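Local structure of exopolysaccharide biosynthesis protein (Pantoea stewartii subsp. stewartii DC283, 6TGF) at residues 236-241 with 252-257; 270-275 with 294-299; 304-309 with 331-336; 327-332 with 361-366. The protein modifies the glycan of bacterial biofilm, probably as a hydrolase, and has a bacteriophage tailspike-like parallel beta-helix fold with three chains in its assembly. One frame throughout, in Å; residues are numbered along the deposited sequence.

Contact 1. Residues 236-241 with 252-257. With EDO (1,2-ethanediol), chain C.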
# COMPACT_ATOMS: atom_id res chain seq x y z
N LEU B 236 -4.97 -26.33 -13.04
CA LEU B 236 -5.36 -27.52 -12.25
C LEU B 236 -5.99 -27.06 -10.93
O LEU B 236 -5.60 -25.99 -10.42
CB LEU B 236 -4.13 -28.40 -11.98
CG LEU B 236 -3.63 -29.24 -13.15
CD1 LEU B 236 -2.29 -29.88 -12.83
CD2 LEU B 236 -4.63 -30.31 -13.54
N SER B 237 -6.95 -27.84 -10.41
CA SER B 237 -7.62 -27.62 -9.10
C SER B 237 -7.75 -28.96 -8.37
O SER B 237 -7.42 -30.00 -8.97
CB SER B 237 -8.96 -26.95 -9.27
OG SER B 237 -9.90 -27.84 -9.86
N LEU B 238 -8.23 -28.93 -7.12
CA LEU B 238 -8.39 -30.14 -6.26
C LEU B 238 -9.47 -31.07 -6.85
O LEU B 238 -9.46 -32.26 -6.49
CB LEU B 238 -8.74 -29.72 -4.83
CG LEU B 238 -7.57 -29.16 -4.01
CD1 LEU B 238 -8.07 -28.54 -2.72
CD2 LEU B 238 -6.55 -30.25 -3.72
N PHE B 239 -10.37 -30.55 -7.70
CA PHE B 239 -11.36 -31.35 -8.46
C PHE B 239 -10.63 -32.42 -9.28
O PHE B 239 -11.13 -33.55 -9.36
CB PHE B 239 -12.22 -30.47 -9.39
CG PHE B 239 -13.32 -29.67 -8.74
CD1 PHE B 239 -13.78 -29.96 -7.46
CD2 PHE B 239 -13.94 -28.64 -9.43
CE1 PHE B 239 -14.81 -29.23 -6.88
CE2 PHE B 239 -14.97 -27.91 -8.85
CZ PHE B 239 -15.40 -28.20 -7.58
N ASP B 240 -9.47 -32.07 -9.85
CA ASP B 240 -8.64 -32.97 -10.69
C ASP B 240 -8.00 -34.06 -9.82
O ASP B 240 -7.63 -35.11 -10.39
CB ASP B 240 -7.56 -32.19 -11.44
CG ASP B 240 -8.12 -31.19 -12.44
OD1 ASP B 240 -8.95 -31.59 -13.27
OD2 ASP B 240 -7.73 -30.01 -12.35
N PHE B 241 -7.88 -33.83 -8.51
CA PHE B 241 -7.30 -34.77 -7.52
C PHE B 241 -8.41 -35.45 -6.70
O PHE B 241 -8.09 -36.16 -5.73
CB PHE B 241 -6.26 -34.05 -6.65
CG PHE B 241 -4.97 -33.78 -7.37
CD1 PHE B 241 -4.84 -32.67 -8.20
CD2 PHE B 241 -3.88 -34.63 -7.23
CE1 PHE B 241 -3.65 -32.43 -8.88
CE2 PHE B 241 -2.70 -34.38 -7.91
CZ PHE B 241 -2.58 -33.28 -8.73
N ALA B 252 -9.23 -34.02 2.21
CA ALA B 252 -7.85 -34.14 2.74
C ALA B 252 -7.01 -35.02 1.82
O ALA B 252 -5.89 -34.64 1.48
CB ALA B 252 -7.86 -34.66 4.16
N PRO B 253 -7.51 -36.20 1.37
CA PRO B 253 -6.75 -37.04 0.44
C PRO B 253 -6.34 -36.30 -0.84
O PRO B 253 -5.21 -36.45 -1.26
CB PRO B 253 -7.73 -38.18 0.11
CG PRO B 253 -8.65 -38.25 1.30
CD PRO B 253 -8.80 -36.80 1.74
N ALA B 254 -7.26 -35.52 -1.42
CA ALA B 254 -7.05 -34.71 -2.64
C ALA B 254 -5.98 -33.65 -2.37
O ALA B 254 -5.06 -33.52 -3.21
CB ALA B 254 -8.35 -34.07 -3.07
N ILE B 255 -6.09 -32.94 -1.25
CA ILE B 255 -5.15 -31.87 -0.81
C ILE B 255 -3.75 -32.47 -0.64
O ILE B 255 -2.78 -31.85 -1.12
CB ILE B 255 -5.65 -31.17 0.47
CG1 ILE B 255 -6.90 -30.34 0.19
CG2 ILE B 255 -4.55 -30.33 1.10
CD1 ILE B 255 -7.66 -29.93 1.43
N LYS B 256 -3.66 -33.64 0.01
CA LYS B 256 -2.39 -34.39 0.22
C LYS B 256 -1.82 -34.84 -1.13
O LYS B 256 -0.59 -34.74 -1.31
CB LYS B 256 -2.61 -35.58 1.15
CG LYS B 256 -2.90 -35.22 2.61
CD LYS B 256 -2.73 -36.38 3.56
CE LYS B 256 -3.34 -36.13 4.92
NZ LYS B 256 -4.57 -36.94 5.13
N ALA B 257 -2.68 -35.33 -2.03
CA ALA B 257 -2.31 -35.84 -3.37
C ALA B 257 -1.75 -34.69 -4.23
O ALA B 257 -0.64 -34.86 -4.79
CB ALA B 257 -3.50 -36.48 -4.03
C1 EDO C . -9.90 -37.99 -3.43
O1 EDO C . -8.57 -38.48 -3.33
C2 EDO C . -10.84 -38.98 -4.02
O2 EDO C . -11.66 -39.65 -3.08

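Contact 2. Residues 270-275 with 294-299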
# COMPACT_ATOMS: atom_id res chain seq x y z
N CYS B 270 1.06 -25.56 -6.22
CA CYS B 270 0.92 -26.32 -4.96
C CYS B 270 -0.54 -26.77 -4.80
O CYS B 270 -0.96 -27.62 -5.61
CB CYS B 270 1.45 -25.47 -3.80
SG CYS B 270 1.78 -26.41 -2.29
N VAL B 271 -1.30 -26.21 -3.85
CA VAL B 271 -2.71 -26.61 -3.55
C VAL B 271 -3.65 -25.49 -3.99
O VAL B 271 -3.62 -24.41 -3.38
CB VAL B 271 -2.89 -26.95 -2.06
CG1 VAL B 271 -4.28 -27.50 -1.77
CG2 VAL B 271 -1.82 -27.91 -1.56
N GLN B 272 -4.48 -25.76 -5.01
CA GLN B 272 -5.47 -24.80 -5.58
C GLN B 272 -6.88 -25.37 -5.40
O GLN B 272 -7.19 -26.39 -6.05
CB GLN B 272 -5.17 -24.53 -7.05
CG GLN B 272 -6.11 -23.52 -7.70
CD GLN B 272 -5.96 -22.14 -7.09
OE1 GLN B 272 -4.85 -21.63 -6.95
NE2 GLN B 272 -7.08 -21.54 -6.73
N PHE B 273 -7.69 -24.74 -4.54
CA PHE B 273 -9.14 -25.02 -4.39
C PHE B 273 -9.91 -24.35 -5.52
O PHE B 273 -9.59 -23.23 -5.90
CB PHE B 273 -9.69 -24.47 -3.07
CG PHE B 273 -9.33 -25.24 -1.83
CD1 PHE B 273 -8.17 -24.96 -1.12
CD2 PHE B 273 -10.17 -26.23 -1.34
CE1 PHE B 273 -7.85 -25.66 0.03
CE2 PHE B 273 -9.85 -26.93 -0.18
CZ PHE B 273 -8.69 -26.64 0.50
N PRO B 274 -10.95 -25.00 -6.09
CA PRO B 274 -11.94 -24.30 -6.89
C PRO B 274 -12.94 -23.62 -5.93
O PRO B 274 -12.82 -23.82 -4.73
CB PRO B 274 -12.58 -25.41 -7.74
CG PRO B 274 -12.38 -26.68 -6.94
CD PRO B 274 -11.22 -26.45 -6.00
N ALA B 275 -13.86 -22.82 -6.47
CA ALA B 275 -14.92 -22.13 -5.68
C ALA B 275 -15.83 -23.19 -5.05
O ALA B 275 -16.06 -24.23 -5.69
CB ALA B 275 -15.69 -21.18 -6.57
N ARG B 294 2.26 -23.28 -0.86
CA ARG B 294 1.20 -22.35 -1.32
C ARG B 294 -0.16 -23.06 -1.18
O ARG B 294 -0.23 -24.27 -1.45
CB ARG B 294 1.45 -21.90 -2.76
CG ARG B 294 0.33 -21.06 -3.36
CD ARG B 294 0.54 -20.80 -4.84
NE ARG B 294 -0.58 -20.08 -5.44
CZ ARG B 294 -1.74 -20.63 -5.80
NH1 ARG B 294 -1.98 -21.91 -5.60
NH2 ARG B 294 -2.68 -19.87 -6.34
N ILE B 295 -1.18 -22.32 -0.76
CA ILE B 295 -2.59 -22.80 -0.69
C ILE B 295 -3.51 -21.59 -0.95
O ILE B 295 -3.31 -20.55 -0.30
CB ILE B 295 -2.87 -23.52 0.64
CG1 ILE B 295 -4.19 -24.28 0.62
CG2 ILE B 295 -2.79 -22.57 1.83
CD1 ILE B 295 -4.24 -25.45 1.57
N SER B 296 -4.43 -21.72 -1.91
CA SER B 296 -5.27 -20.60 -2.40
C SER B 296 -6.67 -21.10 -2.78
O SER B 296 -6.78 -22.22 -3.32
CB SER B 296 -4.61 -19.91 -3.57
OG SER B 296 -5.28 -18.70 -3.89
N GLY B 297 -7.70 -20.29 -2.49
CA GLY B 297 -9.07 -20.49 -2.97
C GLY B 297 -9.27 -19.86 -4.34
O GLY B 297 -8.31 -19.24 -4.84
N ALA B 298 -10.46 -20.01 -4.92
CA ALA B 298 -10.83 -19.56 -6.28
C ALA B 298 -10.20 -18.19 -6.58
O ALA B 298 -10.58 -17.21 -5.92
CB ALA B 298 -12.33 -19.50 -6.42
N MET B 299 -9.26 -18.15 -7.54
CA MET B 299 -8.53 -16.92 -7.96
C MET B 299 -9.44 -16.07 -8.85
O MET B 299 -9.27 -16.12 -10.09
CB MET B 299 -7.24 -17.26 -8.70
CG MET B 299 -6.14 -17.79 -7.80
SD MET B 299 -4.60 -18.15 -8.70
CE MET B 299 -5.12 -19.52 -9.72

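Contact 3. Residues 304-309 with 331-336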
# COMPACT_ATOMS: atom_id res chain seq x y z
N TYR B 304 -14.18 -8.66 -0.76
CA TYR B 304 -14.71 -8.89 0.61
C TYR B 304 -14.71 -10.39 0.94
O TYR B 304 -13.98 -10.79 1.86
CB TYR B 304 -16.11 -8.28 0.75
CG TYR B 304 -16.13 -6.79 0.55
CD1 TYR B 304 -15.52 -5.94 1.47
CD2 TYR B 304 -16.71 -6.22 -0.57
CE1 TYR B 304 -15.52 -4.57 1.30
CE2 TYR B 304 -16.72 -4.84 -0.76
CZ TYR B 304 -16.12 -4.02 0.18
OH TYR B 304 -16.12 -2.67 -0.00
N PHE B 305 -15.52 -11.17 0.21
CA PHE B 305 -15.83 -12.59 0.54
C PHE B 305 -15.20 -13.52 -0.50
O PHE B 305 -15.62 -13.53 -1.65
CB PHE B 305 -17.34 -12.77 0.66
CG PHE B 305 -17.95 -11.93 1.76
CD1 PHE B 305 -17.79 -12.28 3.09
CD2 PHE B 305 -18.64 -10.77 1.47
CE1 PHE B 305 -18.33 -11.50 4.10
CE2 PHE B 305 -19.18 -9.99 2.48
CZ PHE B 305 -19.02 -10.35 3.79
N PRO B 306 -14.16 -14.30 -0.11
CA PRO B 306 -13.64 -15.37 -0.96
C PRO B 306 -14.72 -16.38 -1.38
O PRO B 306 -15.64 -16.59 -0.62
CB PRO B 306 -12.59 -16.06 -0.08
CG PRO B 306 -12.17 -14.99 0.91
CD PRO B 306 -13.41 -14.15 1.14
N ALA B 307 -14.56 -16.98 -2.57
CA ALA B 307 -15.51 -17.93 -3.17
C ALA B 307 -15.21 -19.37 -2.72
O ALA B 307 -15.92 -20.28 -3.17
CB ALA B 307 -15.47 -17.82 -4.68
N THR B 308 -14.20 -19.56 -1.85
CA THR B 308 -13.82 -20.87 -1.28
C THR B 308 -13.92 -20.81 0.25
O THR B 308 -13.26 -19.93 0.85
CB THR B 308 -12.41 -21.29 -1.72
OG1 THR B 308 -12.41 -21.36 -3.15
CG2 THR B 308 -11.98 -22.63 -1.15
N THR B 309 -14.70 -21.71 0.85
CA THR B 309 -14.83 -21.89 2.32
C THR B 309 -14.26 -23.26 2.72
O THR B 309 -14.69 -24.27 2.13
CB THR B 309 -16.29 -21.74 2.78
OG1 THR B 309 -16.72 -20.42 2.44
CG2 THR B 309 -16.47 -21.96 4.27
N ASN B 331 -7.38 -16.13 -0.36
CA ASN B 331 -8.74 -16.34 -0.92
C ASN B 331 -9.44 -17.52 -0.23
O ASN B 331 -10.05 -18.33 -0.93
CB ASN B 331 -8.69 -16.56 -2.44
CG ASN B 331 -7.84 -15.53 -3.15
OD1 ASN B 331 -7.90 -14.34 -2.84
ND2 ASN B 331 -7.04 -15.98 -4.10
N LEU B 332 -9.37 -17.59 1.10
CA LEU B 332 -9.99 -18.68 1.90
C LEU B 332 -10.83 -18.11 3.04
O LEU B 332 -10.32 -17.23 3.76
CB LEU B 332 -8.89 -19.61 2.44
CG LEU B 332 -8.17 -20.46 1.39
CD1 LEU B 332 -6.94 -21.12 1.99
CD2 LEU B 332 -9.10 -21.51 0.80
N ILE B 333 -12.06 -18.59 3.18
CA ILE B 333 -12.88 -18.49 4.42
C ILE B 333 -12.67 -19.80 5.19
O ILE B 333 -12.85 -20.87 4.58
CB ILE B 333 -14.37 -18.24 4.10
CG1 ILE B 333 -14.55 -17.07 3.13
CG2 ILE B 333 -15.16 -18.03 5.39
CD1 ILE B 333 -15.99 -16.81 2.71
N PHE B 334 -12.28 -19.72 6.47
CA PHE B 334 -12.22 -20.88 7.39
C PHE B 334 -13.26 -20.69 8.50
O PHE B 334 -13.07 -19.81 9.36
CB PHE B 334 -10.82 -21.08 7.98
CG PHE B 334 -10.74 -22.15 9.04
CD1 PHE B 334 -11.33 -23.39 8.84
CD2 PHE B 334 -10.09 -21.93 10.25
CE1 PHE B 334 -11.27 -24.38 9.81
CE2 PHE B 334 -10.02 -22.92 11.22
CZ PHE B 334 -10.61 -24.14 11.00
N ASN B 335 -14.33 -21.49 8.45
CA ASN B 335 -15.39 -21.55 9.49
C ASN B 335 -15.05 -22.68 10.47
O ASN B 335 -15.31 -23.85 10.14
CB ASN B 335 -16.78 -21.73 8.85
CG ASN B 335 -17.90 -21.81 9.87
OD1 ASN B 335 -17.76 -21.32 11.00
ND2 ASN B 335 -19.00 -22.42 9.49
N GLY B 336 -14.49 -22.32 11.63
CA GLY B 336 -14.04 -23.26 12.68
C GLY B 336 -15.19 -23.97 13.37
O GLY B 336 -14.95 -25.03 13.97

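Contact 4. Residues 327-332 with 361-366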
# COMPACT_ATOMS: atom_id res chain seq x y z
N VAL B 327 5.66 -19.49 2.56
CA VAL B 327 4.23 -19.88 2.71
C VAL B 327 3.34 -18.76 2.16
O VAL B 327 3.60 -17.59 2.50
CB VAL B 327 3.88 -20.21 4.18
CG1 VAL B 327 2.41 -20.56 4.36
CG2 VAL B 327 4.76 -21.32 4.74
N GLU B 328 2.36 -19.12 1.33
CA GLU B 328 1.33 -18.19 0.77
C GLU B 328 -0.06 -18.80 1.01
O GLU B 328 -0.32 -19.90 0.49
CB GLU B 328 1.59 -17.95 -0.72
CG GLU B 328 3.00 -17.46 -1.03
CD GLU B 328 3.29 -17.17 -2.49
OE1 GLU B 328 2.75 -17.89 -3.36
OE2 GLU B 328 4.05 -16.22 -2.76
N ILE B 329 -0.90 -18.11 1.80
CA ILE B 329 -2.34 -18.43 2.00
C ILE B 329 -3.17 -17.26 1.46
O ILE B 329 -2.88 -16.12 1.87
CB ILE B 329 -2.67 -18.70 3.48
CG1 ILE B 329 -1.60 -19.55 4.18
CG2 ILE B 329 -4.05 -19.33 3.62
CD1 ILE B 329 -1.88 -19.80 5.64
N SER B 330 -4.15 -17.52 0.60
CA SER B 330 -4.99 -16.46 -0.01
C SER B 330 -6.36 -16.99 -0.44
O SER B 330 -6.46 -18.17 -0.81
CB SER B 330 -4.27 -15.81 -1.17
OG SER B 330 -3.85 -16.77 -2.13
N ASN B 331 -7.38 -16.13 -0.36
CA ASN B 331 -8.74 -16.34 -0.92
C ASN B 331 -9.44 -17.52 -0.23
O ASN B 331 -10.05 -18.33 -0.93
CB ASN B 331 -8.69 -16.56 -2.44
CG ASN B 331 -7.84 -15.53 -3.15
OD1 ASN B 331 -7.90 -14.34 -2.84
ND2 ASN B 331 -7.04 -15.98 -4.10
N LEU B 332 -9.37 -17.59 1.10
CA LEU B 332 -9.99 -18.68 1.90
C LEU B 332 -10.83 -18.11 3.04
O LEU B 332 -10.32 -17.23 3.76
CB LEU B 332 -8.89 -19.61 2.44
CG LEU B 332 -8.17 -20.46 1.39
CD1 LEU B 332 -6.94 -21.12 1.99
CD2 LEU B 332 -9.10 -21.51 0.80
N ALA B 361 -3.43 -12.96 2.14
CA ALA B 361 -4.31 -12.00 1.44
C ALA B 361 -5.73 -12.57 1.33
O ALA B 361 -5.86 -13.75 0.98
CB ALA B 361 -3.74 -11.68 0.08
N CYS B 362 -6.74 -11.74 1.62
CA CYS B 362 -8.18 -12.08 1.48
C CYS B 362 -8.50 -13.35 2.29
O CYS B 362 -8.84 -14.37 1.67
CB CYS B 362 -8.55 -12.24 0.01
SG CYS B 362 -8.22 -10.74 -0.96
N LEU B 363 -8.38 -13.26 3.62
CA LEU B 363 -8.64 -14.38 4.57
C LEU B 363 -9.74 -13.96 5.55
O LEU B 363 -9.61 -12.88 6.16
CB LEU B 363 -7.35 -14.70 5.33
CG LEU B 363 -6.11 -15.00 4.48
CD1 LEU B 363 -4.90 -15.26 5.37
CD2 LEU B 363 -6.35 -16.18 3.55
N ARG B 364 -10.79 -14.78 5.68
CA ARG B 364 -11.87 -14.60 6.69
C ARG B 364 -11.78 -15.74 7.71
O ARG B 364 -11.79 -16.91 7.28
CB ARG B 364 -13.25 -14.56 6.03
CG ARG B 364 -13.51 -13.30 5.21
CD ARG B 364 -14.98 -13.06 4.94
NE ARG B 364 -15.55 -11.97 5.73
CZ ARG B 364 -15.38 -10.67 5.48
NH1 ARG B 364 -14.64 -10.28 4.46
NH2 ARG B 364 -15.95 -9.77 6.26
N PHE B 365 -11.69 -15.41 9.00
CA PHE B 365 -11.70 -16.36 10.14
C PHE B 365 -13.02 -16.23 10.90
O PHE B 365 -13.17 -15.27 11.68
CB PHE B 365 -10.48 -16.13 11.04
CG PHE B 365 -9.16 -16.14 10.32
CD1 PHE B 365 -8.66 -17.32 9.79
CD2 PHE B 365 -8.42 -14.98 10.17
CE1 PHE B 365 -7.44 -17.33 9.12
CE2 PHE B 365 -7.21 -14.99 9.50
CZ PHE B 365 -6.72 -16.17 8.98
N ASN B 366 -13.95 -17.16 10.67
CA ASN B 366 -15.29 -17.19 11.31
C ASN B 366 -15.32 -18.33 12.33
O ASN B 366 -15.10 -19.49 11.93
CB ASN B 366 -16.41 -17.37 10.28
CG ASN B 366 -16.48 -16.24 9.28
OD1 ASN B 366 -16.20 -15.09 9.60
ND2 ASN B 366 -16.87 -16.56 8.05

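Contact 1. Residues 236-241 with 252-257
Phe241 and Ala254 mark the closest backbone approach, their CA atoms standing 4.9 Å apart. Residues 252-257 form a regular helix, in which Ala257 N bonds back to Pro253 O. In 236-241, residues 238-240 have helical torsions and short turns close where Asp240 N meets Ser237 O and Phe241 N meets Leu238 O. The Asp240 side chain adds a further link: its OD2 accepts Ser237 N at 3.0 Å, nearly straight at 168°, on the anti side of the carboxylate, while OD1 pairs with Arg228.

No hydrogen bond crosses the interface, which rests mainly on apolar contact. With chi1 at -74°, Phe241 CG lies anti to its own carbonyl carbon; the ring goes to Ala257, CD2 lying 3.7 Å from Ala257 CB, while the carbonyl Phe241 O meets Ala254 CB at 3.4 Å. Leu238 reaches the helix with both branches, CD1 lying 3.6 Å from Ile255 CG1 and CD2 3.6 Å from Ile255 CA. An ethanediol, probably from the crystallisation liquor, bonds weakly through O1 to Phe241 O at 3.4 Å.

Trp261, further along helix 252-265, meets the Phe241 ring, and Met258 touches both Leu238 and Phe241. Leu238 and Ile255 both reach Val271 of strand 271-272, and Ile255 also touches Cys283, which places the contact over the N-terminal end of the beta-helix.

Contact 2. Residues 270-275 with 294-299
Gln272 OE1 is gripped by two nitrogens of Arg294, NH2 at 2.9 Å and NH1 at 3.2 Å. The NH2 bond is the straighter (158°), and the amide oxygen sits at the guanidinium edge in its plane, although the two flat groups are turned 44° apart. A bend at chi2 (65°) turns the Gln272 amide forward along its own segment, where NE2 donates to Phe273 O at 3.1 Å and only weakly to Gly297 O. Arg294 has further partners in Ile269 O, through NH1, and Asn301 OD1 of the second subunit, through NH2, so the buried amide is tied indirectly to the trimer interface.

Val271 pairs with Ile295 and Gln272 with Ser296 in parallel register, the neighbouring rungs of a parallel beta-helix. The evidence lies in the alternating bonds Val271 N to Arg294 O, Ser296 N to Val271 O at 3.2 Å, and Phe273 N to Ser296 O at 2.9 Å. On the face carrying Val271 and Ile295, the two side chains lie alongside each other, pointing the same way. Ile295 CD1 comes to the edge of the Phe273 ring, 3.9 Å from CE1. Beyond the strands, Ala275 CB meets Ala298 CB at 3.8 Å.

Contact 3. Residues 304-309 with 331-336
Thr309 and Ile333 form a parallel bridge between successive coils of the beta-helix, just past the corner at Asn331, whose positive phi (64°) turns the chain from one face to the next. The bridge is fixed by Ile333 N, which donates to Thr308 O at 2.9 Å along a straight line (180°) and in the carbonyl plane. Beside it, Thr309 CA makes a CA-H...O contact with Ile333 O at 3.2 Å.

Ile333 has the largest share of the contact. Chi1 of -50° sets CG1 anti to the carbonyl carbon, which places CG1 3.7 Å from Pro306 CD and lets CD1 reach Thr309 OG1 at 3.7 Å. The proline ring continues over the corner, Pro306 CB lying 3.5 Å from Asn331 C. On the other side of the strand, Thr308 CG2 and Leu332 CD2 run side by side, 3.7 Å apart.

Phe305, next to the proline, turns its ring edge-to-face with Trp326 of the third subunit. Thr308 OG1 is bonded to Pro274 O of the preceding coil and to Ala298 N of its own coil. The chemistry thus divides Thr308 in two: its methyl joins the apolar packing with Leu332, while its hydroxyl serves backbone groups of two coils.

Contact 4. Residues 327-332 with 361-366
Chi1 of -42° puts Ile329 CG2 anti to the backbone N, and chi1 of -54° puts Leu363 CG anti to its carbonyl carbon; with these torsions Ile329 CG2 meets Leu363 CD2 at 3.9 Å. The two side chains cross at about a right angle. The same methyl, Leu363 CD2, rests against the neighbouring backbone, 3.8 Å from Ser330 CA.

Two consecutive coils of the beta-helix turn their corners here one above the other, at Asn331 and at Cys362, which also has a positive phi (56°). Before the corner, Ser330 pairs with Ala361; after it, Leu332 pairs with Leu363, both in parallel register. Ala361 N donates to Ile329 O at 3.2 Å and Asn331 N to Ala361 O at 3.1 Å, each in the carbonyl plane. Past the bend, Arg364 N donates to Leu332 O at 3.1 Å. At the bend Asn331 N is shared: besides Ala361 O it reaches Cys362 O, which receives only weak bonds, from Asn331 N and Leu332 N. The corner side chains still touch, Asn331 OD1 lying 3.6 Å from Cys362 CB.

Ser330 OG bonds to Ser296 OG of the preceding coil, and Glu328 OE2 accepts Gly303 N of the second subunit. At the far end Arg364 makes a cation-pi contact with Tyr387, in the following coil.

Overall arrangement
The four contacts follow the chain from the N-terminal end of the beta-helix toward its middle. Contact 1 comes first; its centre lies about 10 Å from that of contact 2, and Leu238 and Ile255 pack against Phe273 to join helix 252-265 to the first coil. Contacts 2 and 4 share a face, where strand 290-296 lies beside 327-330, with centres about 10 Å apart. Contact 3 lies about 11 Å from contact 2 between centres and touches it through Thr308. Contacts 3 and 4 have the closest centres, about 7 Å apart, because they share Asn331 and Leu332 at a corner. Contacts 2, 3 and 4 all reach other subunits, so coil stacking and trimer assembly involve the same strands and corners.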